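NDP-rhamnosyltransferase (Saccharopolyspora spinosa, PDB 3UYL) belongs to the GT-B glycosyltransferases, built from two Rossmann-like domains that face each other across a nucleotide-binding cleft. Local coordinates at residues Met225-Leu230 / Pro258-Ala263; Ile291-Ser296 / Leu312-Asp317; Leu5-Pro10 / Val122-Gly127; His14-Val19 / Val200-Ser205. One frame throughout, in Å; residues are numbered along the deposited sequence.

Contact 1 of 4, residues Met225-Leu230 / Pro258-Ala263. With TYD (thymidine-5'-diphosphate), chain C.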
# COMPACT_ATOMS: atom_id res chain seq x y z
N MET A 225 -18.25 -6.59 -12.95
CA MET A 225 -17.55 -6.37 -14.18
C MET A 225 -16.69 -5.17 -13.85
O MET A 225 -17.17 -4.23 -13.16
CB MET A 225 -18.54 -6.06 -15.29
CG MET A 225 -18.75 -7.27 -16.17
SD MET A 225 -20.34 -7.77 -15.67
CE MET A 225 -20.43 -9.53 -15.96
N GLY A 226 -15.46 -5.14 -14.30
CA GLY A 226 -14.68 -3.93 -13.95
C GLY A 226 -14.92 -2.65 -14.78
O GLY A 226 -15.63 -2.68 -15.82
N ARG A 227 -14.35 -1.53 -14.30
CA ARG A 227 -14.41 -0.24 -15.01
C ARG A 227 -13.90 -0.37 -16.42
O ARG A 227 -14.53 0.14 -17.38
CB ARG A 227 -13.56 0.82 -14.29
CG ARG A 227 -13.68 2.25 -14.88
CD ARG A 227 -12.76 3.28 -14.22
NE ARG A 227 -13.01 3.38 -12.78
CZ ARG A 227 -12.15 3.02 -11.82
NH1 ARG A 227 -10.94 2.53 -12.13
NH2 ARG A 227 -12.48 3.15 -10.54
N MET A 228 -12.73 -1.02 -16.56
CA MET A 228 -12.12 -1.14 -17.87
C MET A 228 -13.11 -1.80 -18.82
O MET A 228 -13.33 -1.32 -19.94
CB MET A 228 -10.77 -1.91 -17.85
CG MET A 228 -9.55 -1.09 -17.44
SD MET A 228 -9.21 0.42 -18.39
CE MET A 228 -8.97 -0.21 -20.07
N VAL A 229 -13.73 -2.89 -18.37
CA VAL A 229 -14.59 -3.63 -19.26
C VAL A 229 -15.75 -2.76 -19.69
O VAL A 229 -15.93 -2.55 -20.90
CB VAL A 229 -15.15 -4.95 -18.63
CG1 VAL A 229 -16.20 -5.55 -19.54
CG2 VAL A 229 -14.03 -5.95 -18.43
N LEU A 230 -16.51 -2.22 -18.72
CA LEU A 230 -17.73 -1.46 -19.05
C LEU A 230 -17.47 -0.22 -19.88
O LEU A 230 -18.34 0.23 -20.63
CB LEU A 230 -18.54 -1.12 -17.78
CG LEU A 230 -19.22 -2.34 -17.11
CD1 LEU A 230 -20.08 -1.82 -15.98
CD2 LEU A 230 -20.08 -3.23 -18.04
N PRO A 258 -18.07 0.33 -10.10
CA PRO A 258 -17.46 1.60 -9.67
C PRO A 258 -18.47 2.81 -9.83
O PRO A 258 -19.43 2.74 -10.64
CB PRO A 258 -16.29 1.77 -10.62
CG PRO A 258 -16.72 1.05 -11.87
CD PRO A 258 -17.78 0.02 -11.51
N PRO A 259 -18.20 3.90 -9.07
CA PRO A 259 -19.03 5.12 -9.09
C PRO A 259 -19.46 5.53 -10.51
O PRO A 259 -20.65 5.61 -10.76
CB PRO A 259 -18.12 6.17 -8.39
CG PRO A 259 -17.15 5.36 -7.55
CD PRO A 259 -16.93 4.09 -8.33
N GLU A 260 -18.54 5.70 -11.45
CA GLU A 260 -19.00 6.11 -12.80
C GLU A 260 -19.93 5.12 -13.50
O GLU A 260 -20.47 5.45 -14.55
CB GLU A 260 -17.87 6.47 -13.77
CG GLU A 260 -16.54 6.73 -13.14
CD GLU A 260 -15.86 5.42 -12.76
OE1 GLU A 260 -15.52 5.25 -11.57
OE2 GLU A 260 -15.68 4.57 -13.67
N HIS A 261 -20.13 3.93 -12.94
CA HIS A 261 -21.09 3.01 -13.57
C HIS A 261 -22.44 2.82 -12.90
O HIS A 261 -23.34 2.25 -13.49
CB HIS A 261 -20.40 1.73 -14.02
CG HIS A 261 -19.31 1.97 -15.06
ND1 HIS A 261 -19.57 2.52 -16.28
CD2 HIS A 261 -17.93 1.70 -15.05
CE1 HIS A 261 -18.41 2.62 -17.00
NE2 HIS A 261 -17.41 2.13 -16.25
N ARG A 262 -22.62 3.40 -11.71
CA ARG A 262 -23.76 3.15 -10.87
C ARG A 262 -25.05 3.75 -11.45
O ARG A 262 -26.15 3.21 -11.23
CB ARG A 262 -23.51 3.73 -9.48
CG ARG A 262 -24.26 2.95 -8.41
CD ARG A 262 -24.46 3.69 -7.09
NE ARG A 262 -25.68 3.22 -6.44
CZ ARG A 262 -26.91 3.54 -6.86
NH1 ARG A 262 -27.08 4.38 -7.88
NH2 ARG A 262 -27.97 3.04 -6.26
N ALA A 263 -24.91 4.83 -12.19
CA ALA A 263 -26.07 5.41 -12.88
C ALA A 263 -26.61 4.49 -13.99
O ALA A 263 -27.70 4.69 -14.48
CB ALA A 263 -25.77 6.82 -13.38
PA TYD C . -10.54 -6.99 -13.10
O1A TYD C . -9.22 -7.66 -13.36
O2A TYD C . -11.73 -7.84 -12.62
O3A TYD C . -10.92 -6.28 -14.53
PB TYD C . -11.81 -4.94 -14.79
O1B TYD C . -11.24 -3.80 -13.96
O2B TYD C . -11.82 -4.49 -16.24
O3B TYD C . -13.11 -5.66 -14.40
O5' TYD C . -10.17 -5.78 -12.03
C5' TYD C . -11.08 -5.02 -11.19
C4' TYD C . -10.47 -4.87 -9.78
O4' TYD C . -11.32 -4.00 -9.02
C3' TYD C . -10.43 -6.22 -9.03
O3' TYD C . -9.38 -6.33 -8.08
C2' TYD C . -11.64 -6.18 -8.15
C1' TYD C . -11.78 -4.69 -7.87
N1 TYD C . -13.10 -4.16 -7.57
C2 TYD C . -13.61 -4.31 -6.25
O2 TYD C . -12.97 -4.94 -5.41
N3 TYD C . -14.80 -3.80 -5.92
C4 TYD C . -15.50 -3.12 -6.85
O4 TYD C . -16.58 -2.65 -6.54
C5 TYD C . -14.98 -2.93 -8.24
C5M TYD C . -15.77 -2.16 -9.26
C6 TYD C . -13.76 -3.48 -8.53
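R227 and P258 bring the two backbones nearest, CA to CA at 6.4 Å, where the first turn of helix 227-233 faces the short helical turn 259-262. Both follow adjacent parallel strands, 219-224 and 251-257, so in the Rossmann-like C-terminal half of this GT-B protein the contact joins the helical starts that follow two neighbouring strands at the C-terminal edge of the sheet. G226 occupies the N-cap position of helix 227-233, and V229 N makes a weak hydrogen bond of 3.3 Å to O2B of thymidine-5'-diphosphate. R227 leaves its backbone with CG trans to N (chi1 -174°) and bends at chi3, which brings its guanidinium to E260 on the exposed side. The salt bridge runs from R227 NE to E260 OE2 at 3.1 Å, with the oxygen at the guanidinium edge. Its hydrogen bonds, to both carboxylate oxygens, are weak; the two planes stand 45° apart, and NE alone serves both oxygens. Closer to the backbone, P258 CG rests on R227 CB at 4.0 Å, while P258 CD meets the thymine methyl C5M at 3.7 Å. Deeper still lies the buried imidazole of H261. L230 CB sits over the centre of its face, 3.8 Å from the centroid and 11° off the normal, a CH-pi contact, and L230 CD1 touches H261 CG at 4.0 Å.

Contact 2 of 4, residues Ile291-Ser296 / Leu312-Asp317; sequences ICAGGS and LPQYFD. With TYD (thymidine-5'-diphosphate), chain C.
L312 begins the contact by extending the pairing of strands 289-292 and 309-311: its N donates a straight hydrogen bond to C292 O at 2.9 Å (162° at the hydrogen), in the carbonyl plane. With CG beside its backbone N (chi1 -80°), its side chain turns to I291, and L312 CD1 meets I291 CG2 at 3.6 Å, two buried branches in contact. L312 O faces back to A293, whose CA makes a CA-H...O contact with it at 3.4 Å. P313 CA in turn approaches A293 O at 3.2 Å along a nearly straight C-H line (163°). These two contacts supplement the one N-H...O bond between the segments. Q314 follows, its CG brushing A293 CB at 4.2 Å, and Q314 N and Y315 N both bond to OE1 of Q318. The rings of F316 and F76 meet edge-to-face, and D317 OD2 takes a weak hydrogen bond from W143 NE1. Across from this loop, G294 takes a positive phi, and G295, at the N-cap, leads into helix 296-304; G295 C lies 3.3 Å from O1A of thymidine-5'-diphosphate, beside the diphosphate, consistent with the nucleotide-phosphate site of GT-B proteins. In the C-terminal sheet, strand 289-292 lies between 219-224 and 309-311; helix 343-354 packs on I291 and L312 through F346, helix 318-327 on P313, and helix 227-233 on Y315.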
# COMPACT_ATOMS: atom_id res chain seq x y z
N ILE A 291 -20.26 -13.57 -11.06
CA ILE A 291 -20.54 -13.35 -12.52
C ILE A 291 -19.63 -12.18 -12.94
O ILE A 291 -19.69 -11.14 -12.33
CB ILE A 291 -22.01 -12.98 -12.86
CG1 ILE A 291 -22.92 -14.02 -12.21
CG2 ILE A 291 -22.17 -13.03 -14.40
CD1 ILE A 291 -24.38 -13.77 -12.42
N CYS A 292 -18.70 -12.42 -13.88
CA CYS A 292 -17.77 -11.37 -14.20
C CYS A 292 -17.46 -11.46 -15.65
O CYS A 292 -18.00 -12.34 -16.32
CB CYS A 292 -16.50 -11.51 -13.32
SG CYS A 292 -15.69 -13.13 -13.53
N ALA A 293 -16.51 -10.64 -16.15
CA ALA A 293 -16.11 -10.73 -17.55
C ALA A 293 -14.83 -11.59 -17.78
O ALA A 293 -14.42 -11.84 -18.96
CB ALA A 293 -15.96 -9.32 -18.15
N GLY A 294 -14.21 -12.02 -16.69
CA GLY A 294 -12.97 -12.75 -16.73
C GLY A 294 -11.68 -11.97 -16.60
O GLY A 294 -10.61 -12.55 -16.76
N GLY A 295 -11.75 -10.69 -16.28
CA GLY A 295 -10.56 -9.98 -15.75
C GLY A 295 -9.98 -10.68 -14.51
O GLY A 295 -10.71 -11.10 -13.53
N SER A 296 -8.67 -10.80 -14.52
CA SER A 296 -7.98 -11.63 -13.50
C SER A 296 -8.13 -11.18 -12.03
O SER A 296 -8.10 -12.01 -11.12
CB SER A 296 -6.54 -11.76 -13.86
OG SER A 296 -5.90 -10.52 -13.75
N LEU A 312 -18.43 -14.00 -18.72
CA LEU A 312 -18.93 -13.49 -19.98
C LEU A 312 -17.74 -12.77 -20.64
O LEU A 312 -17.64 -11.54 -20.50
CB LEU A 312 -20.02 -12.47 -19.73
CG LEU A 312 -21.48 -12.84 -19.38
CD1 LEU A 312 -21.50 -13.34 -17.96
CD2 LEU A 312 -22.33 -11.57 -19.48
N PRO A 313 -16.82 -13.52 -21.32
CA PRO A 313 -15.60 -12.84 -21.79
C PRO A 313 -15.92 -11.80 -22.87
O PRO A 313 -16.90 -11.94 -23.55
CB PRO A 313 -14.74 -14.00 -22.36
CG PRO A 313 -15.77 -15.02 -22.79
CD PRO A 313 -16.87 -14.93 -21.74
N GLN A 314 -15.08 -10.78 -23.00
CA GLN A 314 -15.29 -9.74 -23.94
C GLN A 314 -14.07 -9.50 -24.84
O GLN A 314 -14.21 -9.35 -26.05
CB GLN A 314 -15.58 -8.45 -23.18
CG GLN A 314 -16.71 -8.50 -22.16
CD GLN A 314 -18.05 -8.78 -22.85
OE1 GLN A 314 -18.91 -9.60 -22.36
NE2 GLN A 314 -18.25 -8.14 -24.00
N TYR A 315 -12.88 -9.43 -24.24
CA TYR A 315 -11.71 -9.10 -25.01
C TYR A 315 -10.43 -9.72 -24.44
O TYR A 315 -10.42 -10.32 -23.35
CB TYR A 315 -11.61 -7.57 -25.21
CG TYR A 315 -11.64 -6.77 -23.93
CD1 TYR A 315 -10.79 -7.06 -22.86
CD2 TYR A 315 -12.47 -5.69 -23.80
CE1 TYR A 315 -10.78 -6.32 -21.72
CE2 TYR A 315 -12.47 -4.91 -22.65
CZ TYR A 315 -11.60 -5.21 -21.62
OH TYR A 315 -11.60 -4.42 -20.48
N PHE A 316 -9.35 -9.57 -25.21
CA PHE A 316 -8.03 -9.94 -24.74
C PHE A 316 -7.97 -11.38 -24.22
O PHE A 316 -8.29 -12.32 -25.00
CB PHE A 316 -7.49 -8.87 -23.76
CG PHE A 316 -7.14 -7.60 -24.45
CD1 PHE A 316 -6.37 -7.62 -25.60
CD2 PHE A 316 -7.53 -6.39 -23.96
CE1 PHE A 316 -6.08 -6.44 -26.33
CE2 PHE A 316 -7.21 -5.19 -24.66
CZ PHE A 316 -6.49 -5.23 -25.85
N ASP A 317 -7.57 -11.56 -22.97
CA ASP A 317 -7.27 -12.92 -22.45
C ASP A 317 -8.54 -13.55 -21.87
O ASP A 317 -8.49 -14.67 -21.37
CB ASP A 317 -6.22 -12.89 -21.36
CG ASP A 317 -6.49 -11.84 -20.36
OD1 ASP A 317 -6.59 -10.65 -20.77
OD2 ASP A 317 -6.64 -12.15 -19.17
PA TYD C . -10.54 -6.99 -13.10
O1A TYD C . -9.22 -7.66 -13.36
O2A TYD C . -11.73 -7.84 -12.62
O3A TYD C . -10.92 -6.28 -14.53
PB TYD C . -11.81 -4.94 -14.79
O1B TYD C . -11.24 -3.80 -13.96
O2B TYD C . -11.82 -4.49 -16.24
O3B TYD C . -13.11 -5.66 -14.40
O5' TYD C . -10.17 -5.78 -12.03
C5' TYD C . -11.08 -5.02 -11.19
C4' TYD C . -10.47 -4.87 -9.78
O4' TYD C . -11.32 -4.00 -9.02
C3' TYD C . -10.43 -6.22 -9.03
O3' TYD C . -9.38 -6.33 -8.08
C2' TYD C . -11.64 -6.18 -8.15
C1' TYD C . -11.78 -4.69 -7.87
N1 TYD C . -13.10 -4.16 -7.57
C2 TYD C . -13.61 -4.31 -6.25
O2 TYD C . -12.97 -4.94 -5.41
N3 TYD C . -14.80 -3.80 -5.92
C4 TYD C . -15.50 -3.12 -6.85
O4 TYD C . -16.58 -2.65 -6.54
C5 TYD C . -14.98 -2.93 -8.24
C5M TYD C . -15.77 -2.16 -9.26
C6 TYD C . -13.76 -3.48 -8.53

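Contact 3 of 4, residues Leu5-Pro10 / Val122-Gly127; sequences LVVPLP and VCALIG
OD2 of D121 is gripped by L9 N and by ND1 of H14, while OD1 of the same carboxylate takes the N-H of C123; one side chain thus anchors L9 and C123, which also touch directly. Their meeting is tight, with L9 CD1 only 3.5 Å from C123 CB. The other leucine methyl lies over the next residue, L9 CD2 at 4.3 Å from A124 CB. A124 points its methyl at the chain bend of 5-10, where A124 CB comes to 3.4 Å from V7 O and also lies against the backbone of P8 and L9. A124 is also the centre of an inverse gamma turn, closed by a weak bond from L125 N to C123 O; G127 N then bonds to A124 O at 3.0 Å. V7 supplies the rest: CG1, trans to the backbone N (chi1 179°), projects at the helix start and meets I126 CG2 at 3.8 Å. The same methyl packs on the bare backbone of G127, 4.0 Å from its N. No hydrogen bond joins the two segments themselves. The arrangement is the C-terminal edge of a Rossmann-like sheet, here in the N-terminal half of the protein, where strands 3-7 and 117-121 run parallel as neighbours and each ends in a loop. Strand 31-36 borders 3-7 on its other side, helix 82-113 packs on L5, L125 and I126, and helix 38-46 lies against P8 and P10.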
# COMPACT_ATOMS: atom_id res chain seq x y z
N LEU A 5 12.23 -0.21 -10.76
CA LEU A 5 11.30 0.58 -11.55
C LEU A 5 10.27 -0.33 -12.22
O LEU A 5 10.62 -1.28 -12.92
CB LEU A 5 12.01 1.47 -12.60
CG LEU A 5 11.18 2.28 -13.59
CD1 LEU A 5 10.47 3.47 -12.94
CD2 LEU A 5 12.05 2.75 -14.77
N VAL A 6 9.02 0.04 -12.01
CA VAL A 6 7.90 -0.78 -12.38
C VAL A 6 7.36 -0.13 -13.62
O VAL A 6 7.08 1.06 -13.61
CB VAL A 6 6.86 -0.83 -11.23
CG1 VAL A 6 5.72 -1.78 -11.59
CG2 VAL A 6 7.51 -1.25 -9.91
N VAL A 7 7.14 -0.92 -14.67
CA VAL A 7 6.72 -0.38 -15.97
C VAL A 7 5.44 -1.12 -16.41
O VAL A 7 5.48 -2.09 -17.12
CB VAL A 7 7.82 -0.59 -17.01
CG1 VAL A 7 7.42 -0.06 -18.41
CG2 VAL A 7 9.17 -0.05 -16.52
N PRO A 8 4.29 -0.65 -15.98
CA PRO A 8 3.01 -1.29 -16.41
C PRO A 8 2.48 -0.69 -17.69
O PRO A 8 2.90 0.41 -18.07
CB PRO A 8 2.08 -0.89 -15.28
CG PRO A 8 2.58 0.50 -14.93
CD PRO A 8 4.07 0.49 -15.07
N LEU A 9 1.55 -1.37 -18.34
CA LEU A 9 0.72 -0.74 -19.35
C LEU A 9 -0.31 0.17 -18.68
O LEU A 9 -0.67 -0.09 -17.52
CB LEU A 9 -0.04 -1.79 -20.18
CG LEU A 9 0.60 -2.26 -21.48
CD1 LEU A 9 -0.46 -2.98 -22.31
CD2 LEU A 9 1.22 -1.14 -22.31
N PRO A 10 -0.85 1.19 -19.42
CA PRO A 10 -1.81 2.04 -18.77
C PRO A 10 -3.19 1.40 -18.49
O PRO A 10 -4.26 2.01 -18.76
CB PRO A 10 -1.86 3.28 -19.68
CG PRO A 10 -1.55 2.75 -21.04
CD PRO A 10 -0.55 1.66 -20.80
N VAL A 122 4.11 -7.87 -18.89
CA VAL A 122 4.37 -8.64 -20.11
C VAL A 122 4.03 -7.88 -21.42
O VAL A 122 4.73 -7.99 -22.38
CB VAL A 122 3.66 -10.05 -20.06
CG1 VAL A 122 3.70 -10.74 -21.40
CG2 VAL A 122 4.40 -10.95 -19.08
N CYS A 123 2.96 -7.10 -21.45
CA CYS A 123 2.57 -6.33 -22.61
C CYS A 123 3.30 -4.98 -22.85
O CYS A 123 3.16 -4.38 -23.94
CB CYS A 123 1.08 -6.06 -22.55
SG CYS A 123 0.11 -7.55 -22.89
N ALA A 124 3.98 -4.49 -21.80
CA ALA A 124 4.66 -3.18 -21.82
C ALA A 124 6.05 -3.27 -22.49
O ALA A 124 7.13 -3.45 -21.82
CB ALA A 124 4.73 -2.59 -20.38
N LEU A 125 6.00 -3.25 -23.82
CA LEU A 125 7.17 -3.52 -24.66
C LEU A 125 8.36 -2.57 -24.34
O LEU A 125 9.52 -2.97 -24.25
CB LEU A 125 6.74 -3.44 -26.12
CG LEU A 125 5.85 -4.62 -26.49
CD1 LEU A 125 5.46 -4.47 -27.96
CD2 LEU A 125 6.52 -5.96 -26.20
N ILE A 126 8.01 -1.35 -24.05
CA ILE A 126 8.97 -0.31 -23.56
C ILE A 126 9.93 -0.77 -22.48
O ILE A 126 11.11 -0.50 -22.55
CB ILE A 126 8.25 1.00 -23.17
CG1 ILE A 126 9.24 2.09 -22.78
CG2 ILE A 126 7.21 0.76 -22.08
CD1 ILE A 126 9.41 3.18 -23.81
N GLY A 127 9.43 -1.50 -21.51
CA GLY A 127 10.29 -2.01 -20.48
C GLY A 127 11.37 -2.97 -20.99
O GLY A 127 12.46 -3.07 -20.38

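Contact 4 of 4, residues His14-Val19 / Val200-Ser205. With TYD (thymidine-5'-diphosphate), chain C.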
# COMPACT_ATOMS: atom_id res chain seq x y z
N HIS A 14 -3.46 -4.30 -14.54
CA HIS A 14 -2.05 -4.84 -14.70
C HIS A 14 -1.14 -4.36 -13.58
O HIS A 14 -0.24 -5.07 -13.15
CB HIS A 14 -1.42 -4.46 -16.04
CG HIS A 14 -2.16 -5.02 -17.24
ND1 HIS A 14 -1.58 -5.16 -18.43
CD2 HIS A 14 -3.44 -5.48 -17.37
CE1 HIS A 14 -2.48 -5.67 -19.29
NE2 HIS A 14 -3.60 -5.86 -18.63
N LEU A 15 -1.34 -3.12 -13.17
CA LEU A 15 -0.62 -2.56 -12.02
C LEU A 15 -1.08 -3.18 -10.70
O LEU A 15 -0.25 -3.69 -9.90
CB LEU A 15 -0.76 -1.04 -12.01
CG LEU A 15 -0.15 -0.42 -10.75
CD1 LEU A 15 1.35 -0.74 -10.59
CD2 LEU A 15 -0.38 1.10 -10.72
N MET A 16 -2.40 -3.18 -10.47
CA MET A 16 -2.93 -3.94 -9.32
C MET A 16 -2.40 -5.36 -9.16
O MET A 16 -2.19 -5.80 -8.05
CB MET A 16 -4.44 -3.95 -9.39
CG MET A 16 -4.99 -2.59 -8.94
SD MET A 16 -6.75 -2.50 -9.32
CE MET A 16 -7.38 -3.11 -7.73
N ALA A 17 -2.20 -6.08 -10.27
CA ALA A 17 -1.59 -7.43 -10.21
C ALA A 17 -0.22 -7.48 -9.60
O ALA A 17 0.20 -8.56 -9.15
CB ALA A 17 -1.49 -8.07 -11.62
N MET A 18 0.53 -6.35 -9.69
CA MET A 18 1.86 -6.25 -9.12
C MET A 18 1.88 -5.64 -7.75
O MET A 18 2.93 -5.65 -7.15
CB MET A 18 2.75 -5.36 -10.02
CG MET A 18 2.82 -5.94 -11.45
SD MET A 18 4.00 -5.23 -12.61
CE MET A 18 3.01 -3.83 -13.08
N VAL A 19 0.77 -5.03 -7.29
CA VAL A 19 0.78 -4.36 -5.98
C VAL A 19 1.34 -5.19 -4.79
O VAL A 19 2.23 -4.70 -4.06
CB VAL A 19 -0.54 -3.64 -5.69
CG1 VAL A 19 -0.61 -3.25 -4.23
CG2 VAL A 19 -0.70 -2.45 -6.65
N VAL A 200 -2.21 -12.68 -4.65
CA VAL A 200 -2.75 -12.18 -3.37
C VAL A 200 -3.91 -11.23 -3.71
O VAL A 200 -3.75 -10.36 -4.56
CB VAL A 200 -1.67 -11.44 -2.58
CG1 VAL A 200 -2.30 -10.66 -1.39
CG2 VAL A 200 -0.58 -12.42 -2.07
N PRO A 201 -5.08 -11.40 -3.11
CA PRO A 201 -6.16 -10.56 -3.67
C PRO A 201 -6.11 -9.06 -3.32
O PRO A 201 -6.75 -8.63 -2.37
CB PRO A 201 -7.46 -11.18 -3.11
CG PRO A 201 -7.09 -12.12 -2.06
CD PRO A 201 -5.58 -12.42 -2.17
N TYR A 202 -5.46 -8.24 -4.12
CA TYR A 202 -5.54 -6.83 -3.88
C TYR A 202 -6.60 -6.22 -4.77
O TYR A 202 -6.43 -6.11 -6.00
CB TYR A 202 -4.20 -6.12 -4.13
CG TYR A 202 -4.35 -4.63 -4.02
CD1 TYR A 202 -4.72 -4.04 -2.81
CD2 TYR A 202 -4.16 -3.79 -5.13
CE1 TYR A 202 -4.85 -2.66 -2.68
CE2 TYR A 202 -4.32 -2.39 -5.01
CZ TYR A 202 -4.64 -1.86 -3.76
OH TYR A 202 -4.81 -0.49 -3.60
N ASN A 203 -7.69 -5.80 -4.15
CA ASN A 203 -8.84 -5.28 -4.87
C ASN A 203 -9.05 -3.79 -4.64
O ASN A 203 -10.04 -3.22 -5.10
CB ASN A 203 -10.13 -6.07 -4.51
CG ASN A 203 -9.94 -7.59 -4.52
OD1 ASN A 203 -10.28 -8.25 -3.55
ND2 ASN A 203 -9.44 -8.15 -5.63
N GLY A 204 -8.11 -3.13 -3.96
CA GLY A 204 -8.21 -1.71 -3.78
C GLY A 204 -8.41 -1.57 -2.31
O GLY A 204 -8.53 -2.60 -1.59
N SER A 205 -8.42 -0.32 -1.86
CA SER A 205 -8.68 0.05 -0.47
C SER A 205 -10.20 0.17 -0.27
O SER A 205 -10.94 0.28 -1.23
CB SER A 205 -8.04 1.40 -0.15
OG SER A 205 -8.71 2.39 -0.87
PA TYD C . -10.54 -6.99 -13.10
O1A TYD C . -9.22 -7.66 -13.36
O2A TYD C . -11.73 -7.84 -12.62
O3A TYD C . -10.92 -6.28 -14.53
PB TYD C . -11.81 -4.94 -14.79
O1B TYD C . -11.24 -3.80 -13.96
O2B TYD C . -11.82 -4.49 -16.24
O3B TYD C . -13.11 -5.66 -14.40
O5' TYD C . -10.17 -5.78 -12.03
C5' TYD C . -11.08 -5.02 -11.19
C4' TYD C . -10.47 -4.87 -9.78
O4' TYD C . -11.32 -4.00 -9.02
C3' TYD C . -10.43 -6.22 -9.03
O3' TYD C . -9.38 -6.33 -8.08
C2' TYD C . -11.64 -6.18 -8.15
C1' TYD C . -11.78 -4.69 -7.87
N1 TYD C . -13.10 -4.16 -7.57
C2 TYD C . -13.61 -4.31 -6.25
O2 TYD C . -12.97 -4.94 -5.41
N3 TYD C . -14.80 -3.80 -5.92
C4 TYD C . -15.50 -3.12 -6.85
O4 TYD C . -16.58 -2.65 -6.54
C5 TYD C . -14.98 -2.93 -8.24
C5M TYD C . -15.77 -2.16 -9.26
C6 TYD C . -13.76 -3.48 -8.53
O HOH W 1 -2.74 -8.42 -6.70
O HOH W 2 -0.84 -10.53 -6.46
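Apolar packing centres on the ring of Y202. V19 CG1 rides over one face, 3.9 Å from the centroid and 19° off the normal, a CH-pi contact offset toward the rim; the opposite face carries G204 N, 3.5 Å above the ring plane. M16 comes in obliquely, its CG 4.0 Å from Y202 CE2, and a bend at chi3 (92°) takes the methyl onward along the backbone, M16 CE reaching 3.6 Å from Y202 O. The ring also meets W23 edge-to-face and packs on G48 of the second subunit. The loop 200-205 lies beside the cleft of the GT-B fold, where P201 packs on T301 and R304 of helix 296-304 in the C-terminal half. Water lies between the backbones, which share no direct hydrogen bond: one molecule sits between M16 O (3.0 Å) and V200 O (3.1 Å), within bonding distance of both, and a second accepts from V200 N at 3.1 Å and may reach A17 O weakly. Ligand bonding falls to N203, whose ND2 donates to O3' of thymidine-5'-diphosphate at 3.1 Å and at 158°. The same amide is positioned by T301 OG1 at ND2 and by N281 N at OD1.

In the fold
Contacts 1 and 2 both lie at the C-terminal ends of strands in the C-terminal sheet and touch each other, Y315 lying on M228 and V229 and the M225 side chain on C292; their centres are 14 Å apart. Contact 2 is the more deeply buried, built from one backbone hydrogen bond, CA-H...O contacts and apolar branches, whereas contact 1 has an exposed salt bridge at one end and a buried imidazole at the other. Contacts 3 and 4 share the beginning of the chain, and M18 joins them by packing on V6 and P8. Contact 3 is an apolar counterpart in the N-terminal sheet; contact 4, alone in using waters, borders the second subunit. Contacts 1, 2 and 4 all reach the bound thymidine-5'-diphosphate, contact 3 does not.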